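Local atomic coordinates of endo alpha-1,4 polygalactosaminidase (Neosartorya fumigata, PDB entry 6OJ1), a protein that hydrolyses internal alpha-1,4 bonds between galactosamine units of a polysaccharide and can thereby disrupt microbial biofilms. Residues Pro36-Leu50 / Val55-Asn67. Numbering follows the deposited sequence.
With NAG (2-acetamido-2-deoxy-beta-D-glucopyranose), chain B; NAG (2-acetamido-2-deoxy-beta-D-glucopyranose), chain C.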
# COMPACT_ATOMS: atom_id res chain seq x y z
N PRO A 36 1.75 -12.89 6.73
CA PRO A 36 3.07 -13.15 6.14
C PRO A 36 4.19 -12.95 7.15
O PRO A 36 4.07 -12.17 8.10
CB PRO A 36 3.16 -12.15 4.99
CG PRO A 36 2.21 -11.02 5.41
CD PRO A 36 1.07 -11.74 6.10
N ALA A 37 5.29 -13.67 6.95
CA ALA A 37 6.38 -13.63 7.91
C ALA A 37 7.23 -12.37 7.71
O ALA A 37 7.30 -11.83 6.61
CB ALA A 37 7.25 -14.87 7.80
N VAL A 38 7.84 -11.91 8.80
CA VAL A 38 8.86 -10.88 8.70
C VAL A 38 9.92 -11.32 7.70
O VAL A 38 10.34 -12.48 7.68
CB VAL A 38 9.49 -10.62 10.08
CG1 VAL A 38 10.71 -9.70 9.95
CG2 VAL A 38 8.47 -10.01 11.04
N GLY A 39 10.34 -10.39 6.85
CA GLY A 39 11.39 -10.67 5.88
C GLY A 39 10.93 -11.29 4.57
O GLY A 39 11.78 -11.55 3.71
N THR A 40 9.63 -11.51 4.39
CA THR A 40 9.17 -12.15 3.16
C THR A 40 9.50 -11.26 1.97
O THR A 40 9.19 -10.06 1.96
CB THR A 40 7.67 -12.42 3.22
OG1 THR A 40 7.39 -13.35 4.28
CG2 THR A 40 7.20 -13.02 1.91
N LYS A 41 10.13 -11.86 0.95
CA LYS A 41 10.48 -11.12 -0.25
C LYS A 41 9.23 -10.78 -1.06
O LYS A 41 8.32 -11.60 -1.21
CB LYS A 41 11.43 -11.95 -1.11
CG LYS A 41 11.99 -11.23 -2.32
CD LYS A 41 12.99 -12.15 -3.04
CE LYS A 41 13.49 -11.55 -4.34
NZ LYS A 41 14.44 -12.49 -5.02
N TRP A 42 9.19 -9.56 -1.59
CA TRP A 42 8.02 -9.11 -2.33
C TRP A 42 8.44 -8.38 -3.59
O TRP A 42 9.61 -8.06 -3.81
CB TRP A 42 7.10 -8.22 -1.47
CG TRP A 42 7.59 -6.81 -1.21
CD1 TRP A 42 8.82 -6.43 -0.75
CD2 TRP A 42 6.81 -5.60 -1.33
NE1 TRP A 42 8.87 -5.05 -0.61
CE2 TRP A 42 7.66 -4.52 -0.96
CE3 TRP A 42 5.49 -5.33 -1.72
CZ2 TRP A 42 7.23 -3.19 -0.97
CZ3 TRP A 42 5.05 -4.00 -1.73
CH2 TRP A 42 5.92 -2.95 -1.35
N GLN A 43 7.44 -8.16 -4.44
CA GLN A 43 7.53 -7.33 -5.63
C GLN A 43 6.28 -6.47 -5.64
O GLN A 43 5.23 -6.88 -5.15
CB GLN A 43 7.65 -8.21 -6.90
CG GLN A 43 7.23 -7.56 -8.24
CD GLN A 43 8.20 -6.49 -8.75
OE1 GLN A 43 8.68 -5.65 -8.00
NE2 GLN A 43 8.48 -6.52 -10.06
N ILE A 44 6.40 -5.26 -6.18
CA ILE A 44 5.26 -4.37 -6.35
C ILE A 44 5.31 -3.80 -7.76
O ILE A 44 6.38 -3.42 -8.25
CB ILE A 44 5.22 -3.24 -5.30
CG1 ILE A 44 4.07 -2.27 -5.60
CG2 ILE A 44 6.56 -2.50 -5.20
CD1 ILE A 44 3.74 -1.29 -4.46
N GLU A 45 4.16 -3.80 -8.43
CA GLU A 45 4.09 -3.27 -9.80
C GLU A 45 2.69 -2.69 -9.95
O GLU A 45 1.72 -3.45 -10.02
CB GLU A 45 4.37 -4.36 -10.84
CG GLU A 45 4.64 -3.79 -12.24
CD GLU A 45 3.36 -3.41 -12.96
OE1 GLU A 45 2.53 -4.32 -13.22
OE2 GLU A 45 3.17 -2.20 -13.24
N LEU A 46 2.60 -1.36 -10.01
CA LEU A 46 1.33 -0.65 -10.01
C LEU A 46 1.05 0.10 -11.30
O LEU A 46 -0.08 0.58 -11.47
CB LEU A 46 1.28 0.35 -8.84
CG LEU A 46 1.48 -0.23 -7.46
CD1 LEU A 46 1.17 0.89 -6.41
CD2 LEU A 46 0.56 -1.42 -7.27
N LEU A 47 2.03 0.23 -12.20
CA LEU A 47 1.84 1.13 -13.33
C LEU A 47 0.92 0.55 -14.41
O LEU A 47 0.10 1.27 -14.99
CB LEU A 47 3.21 1.50 -13.92
CG LEU A 47 3.20 2.50 -15.07
CD1 LEU A 47 2.62 3.83 -14.58
CD2 LEU A 47 4.62 2.70 -15.61
N TYR A 48 1.04 -0.75 -14.69
CA TYR A 48 0.26 -1.38 -15.76
C TYR A 48 -0.11 -2.79 -15.31
O TYR A 48 0.32 -3.26 -14.26
CB TYR A 48 1.04 -1.39 -17.09
CG TYR A 48 2.53 -1.68 -16.93
CD1 TYR A 48 2.98 -2.90 -16.46
CD2 TYR A 48 3.48 -0.71 -17.25
CE1 TYR A 48 4.32 -3.17 -16.30
CE2 TYR A 48 4.84 -0.97 -17.10
CZ TYR A 48 5.25 -2.20 -16.62
OH TYR A 48 6.59 -2.45 -16.45
N ALA A 49 -0.94 -3.45 -16.11
CA ALA A 49 -1.31 -4.82 -15.80
C ALA A 49 -0.05 -5.67 -15.67
O ALA A 49 0.89 -5.53 -16.46
CB ALA A 49 -2.22 -5.38 -16.90
N LEU A 50 0.00 -6.53 -14.65
CA LEU A 50 1.22 -7.30 -14.40
C LEU A 50 1.53 -8.21 -15.58
O LEU A 50 0.70 -9.03 -15.99
CB LEU A 50 1.07 -8.12 -13.11
CG LEU A 50 2.33 -8.92 -12.73
CD1 LEU A 50 3.47 -8.00 -12.24
CD2 LEU A 50 2.01 -10.01 -11.70
N VAL A 55 10.16 -12.43 -11.41
CA VAL A 55 10.76 -12.07 -10.14
C VAL A 55 10.40 -13.14 -9.11
O VAL A 55 9.22 -13.43 -8.88
CB VAL A 55 10.29 -10.68 -9.70
CG1 VAL A 55 10.94 -10.29 -8.38
CG2 VAL A 55 10.61 -9.66 -10.79
N ASP A 56 11.42 -13.73 -8.50
CA ASP A 56 11.23 -14.79 -7.51
C ASP A 56 10.91 -14.18 -6.15
O ASP A 56 11.71 -14.20 -5.21
CB ASP A 56 12.48 -15.66 -7.45
CG ASP A 56 12.33 -16.81 -6.50
OD1 ASP A 56 11.17 -17.26 -6.30
OD2 ASP A 56 13.35 -17.26 -5.95
N ALA A 57 9.71 -13.62 -6.04
CA ALA A 57 9.22 -13.06 -4.79
C ALA A 57 7.98 -13.82 -4.35
O ALA A 57 7.16 -14.21 -5.19
CB ALA A 57 8.88 -11.57 -4.94
N GLU A 58 7.82 -14.01 -3.03
CA GLU A 58 6.68 -14.75 -2.52
C GLU A 58 5.39 -13.95 -2.59
O GLU A 58 4.31 -14.53 -2.64
CB GLU A 58 6.89 -15.16 -1.06
CG GLU A 58 7.88 -16.25 -0.80
CD GLU A 58 7.90 -16.65 0.67
OE1 GLU A 58 6.82 -16.95 1.22
OE2 GLU A 58 8.99 -16.63 1.28
N ILE A 59 5.48 -12.62 -2.55
CA ILE A 59 4.31 -11.75 -2.50
C ILE A 59 4.41 -10.75 -3.63
O ILE A 59 5.46 -10.12 -3.82
CB ILE A 59 4.20 -11.02 -1.15
CG1 ILE A 59 3.93 -12.00 -0.00
CG2 ILE A 59 3.13 -9.95 -1.22
CD1 ILE A 59 4.08 -11.37 1.39
N TYR A 60 3.32 -10.58 -4.38
CA TYR A 60 3.22 -9.55 -5.41
C TYR A 60 2.12 -8.58 -5.02
O TYR A 60 1.00 -9.00 -4.74
CB TYR A 60 2.88 -10.16 -6.78
CG TYR A 60 4.07 -10.66 -7.59
CD1 TYR A 60 4.91 -11.64 -7.10
CD2 TYR A 60 4.32 -10.16 -8.87
CE1 TYR A 60 5.99 -12.11 -7.85
CE2 TYR A 60 5.39 -10.61 -9.61
CZ TYR A 60 6.22 -11.59 -9.10
OH TYR A 60 7.28 -12.06 -9.84
N ASP A 61 2.44 -7.28 -5.01
CA ASP A 61 1.49 -6.20 -4.75
C ASP A 61 1.20 -5.55 -6.10
O ASP A 61 2.11 -4.99 -6.73
CB ASP A 61 2.09 -5.22 -3.74
CG ASP A 61 1.13 -4.11 -3.33
OD1 ASP A 61 0.02 -3.99 -3.88
OD2 ASP A 61 1.51 -3.34 -2.41
N ILE A 62 -0.04 -5.66 -6.57
CA ILE A 62 -0.41 -5.20 -7.91
C ILE A 62 -1.74 -4.45 -7.84
O ILE A 62 -2.51 -4.57 -6.88
CB ILE A 62 -0.52 -6.37 -8.91
CG1 ILE A 62 -1.61 -7.35 -8.46
CG2 ILE A 62 0.84 -7.11 -9.05
CD1 ILE A 62 -1.79 -8.56 -9.40
N ASP A 63 -2.00 -3.68 -8.89
CA ASP A 63 -3.19 -2.82 -8.91
C ASP A 63 -4.49 -3.63 -8.94
O ASP A 63 -4.64 -4.56 -9.74
CB ASP A 63 -3.12 -1.86 -10.10
CG ASP A 63 -4.25 -0.85 -10.08
OD1 ASP A 63 -4.10 0.20 -9.41
OD2 ASP A 63 -5.31 -1.14 -10.69
N LEU A 64 -5.43 -3.25 -8.07
CA LEU A 64 -6.71 -3.94 -7.97
C LEU A 64 -7.51 -3.90 -9.27
O LEU A 64 -8.14 -4.89 -9.66
CB LEU A 64 -7.54 -3.31 -6.83
CG LEU A 64 -9.00 -3.75 -6.75
CD1 LEU A 64 -9.10 -5.24 -6.47
CD2 LEU A 64 -9.69 -2.92 -5.67
N PHE A 65 -7.54 -2.74 -9.93
CA PHE A 65 -8.48 -2.56 -11.03
C PHE A 65 -7.97 -3.16 -12.32
O PHE A 65 -8.73 -3.81 -13.05
CB PHE A 65 -8.76 -1.07 -11.25
CG PHE A 65 -9.73 -0.47 -10.27
CD1 PHE A 65 -11.10 -0.60 -10.46
CD2 PHE A 65 -9.27 0.25 -9.19
CE1 PHE A 65 -12.00 -0.03 -9.57
CE2 PHE A 65 -10.17 0.84 -8.29
CZ PHE A 65 -11.54 0.69 -8.48
N ILE A 66 -6.68 -2.96 -12.63
CA ILE A 66 -6.22 -3.26 -13.98
C ILE A 66 -5.72 -4.68 -14.14
O ILE A 66 -5.36 -5.08 -15.25
CB ILE A 66 -5.15 -2.24 -14.42
CG1 ILE A 66 -3.88 -2.39 -13.59
CG2 ILE A 66 -5.70 -0.83 -14.28
CD1 ILE A 66 -2.88 -1.26 -13.84
N ASN A 67 -5.72 -5.47 -13.07
CA ASN A 67 -5.34 -6.88 -13.14
C ASN A 67 -6.56 -7.78 -13.03
O ASN A 67 -7.43 -7.55 -12.20
CB ASN A 67 -4.36 -7.21 -12.03
CG ASN A 67 -3.01 -6.63 -12.32
OD1 ASN A 67 -2.29 -7.14 -13.18
ND2 ASN A 67 -2.66 -5.55 -11.63
C1 NAG B . 4.59 -4.82 -19.78
C2 NAG B . 5.77 -4.88 -20.75
C3 NAG B . 6.33 -3.48 -21.00
C4 NAG B . 5.23 -2.50 -21.39
C5 NAG B . 4.12 -2.54 -20.36
C6 NAG B . 2.92 -1.69 -20.72
C7 NAG B . 6.98 -7.00 -20.61
C8 NAG B . 8.05 -7.78 -19.90
N2 NAG B . 6.79 -5.75 -20.20
O3 NAG B . 7.31 -3.57 -22.04
O4 NAG B . 5.77 -1.17 -21.43
O5 NAG B . 3.63 -3.88 -20.25
O6 NAG B . 2.42 -2.03 -22.00
O7 NAG B . 6.33 -7.48 -21.53
C1 NAG C . 5.42 -0.46 -22.63
C2 NAG C . 5.74 1.03 -22.41
C3 NAG C . 5.53 1.84 -23.69
C4 NAG C . 6.26 1.19 -24.86
C5 NAG C . 5.83 -0.26 -24.99
C6 NAG C . 6.56 -0.99 -26.10
C7 NAG C . 5.36 1.77 -20.09
C8 NAG C . 4.38 2.35 -19.13
N2 NAG C . 4.92 1.58 -21.34
O3 NAG C . 6.06 3.15 -23.51
O4 NAG C . 5.92 1.89 -26.05
O5 NAG C . 6.15 -0.94 -23.77
O6 NAG C . 7.95 -1.10 -25.83
O7 NAG C . 6.51 1.48 -19.76
O HOH W 1 10.72 -14.65 1.09
O HOH W 2 14.61 -15.37 -4.73
O HOH W 3 -0.46 -3.72 -11.58
O HOH W 4 -2.11 1.82 -10.14
O HOH W 5 -2.52 -8.70 -15.60
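Neighbouring parallel strands of the (beta/alpha)-barrel meet where Trp42, Gln43 and Ile44 lie beside Ile59, Tyr60 and Asp61. Gln43 N donates to Ile59 O (2.9 Å), Asp61 N to Gln43 O (2.8 Å) and Glu45 N to Asp61 O (2.9 Å). On one face of the sheet, Asp61 lies alongside Ile44; Asp61 CG is anti to its own backbone N (chi1 -176°), which sets OD2 in the plane of the Trp42 ring, 3.7 Å from CZ3 at the edge. Phe228 and Ile230 of strand 227-231 pack against this face, touching Trp42 and Ile59, and Trp42 and Ile44, respectively. On the other face the aliphatic part of Gln43 covers the Tyr60 ring: CB sits over its centre in a CH-pi contact, 4.1 Å from the centroid, and the amide stands almost perpendicular to the ring. Leu50 CD2 packs against Tyr60 CD2 (3.7 Å), while the Tyr60 hydroxyl donates in plane to a lone pair of Val55 O. Past the strand ends, Asn67 ties the two loops together. Its OD1 takes the Leu50 N-H on an in-plane lone pair (2.8 Å, 168° at the hydrogen), and its ND2 donates to Asp63 O, fixing the rotation of the amide.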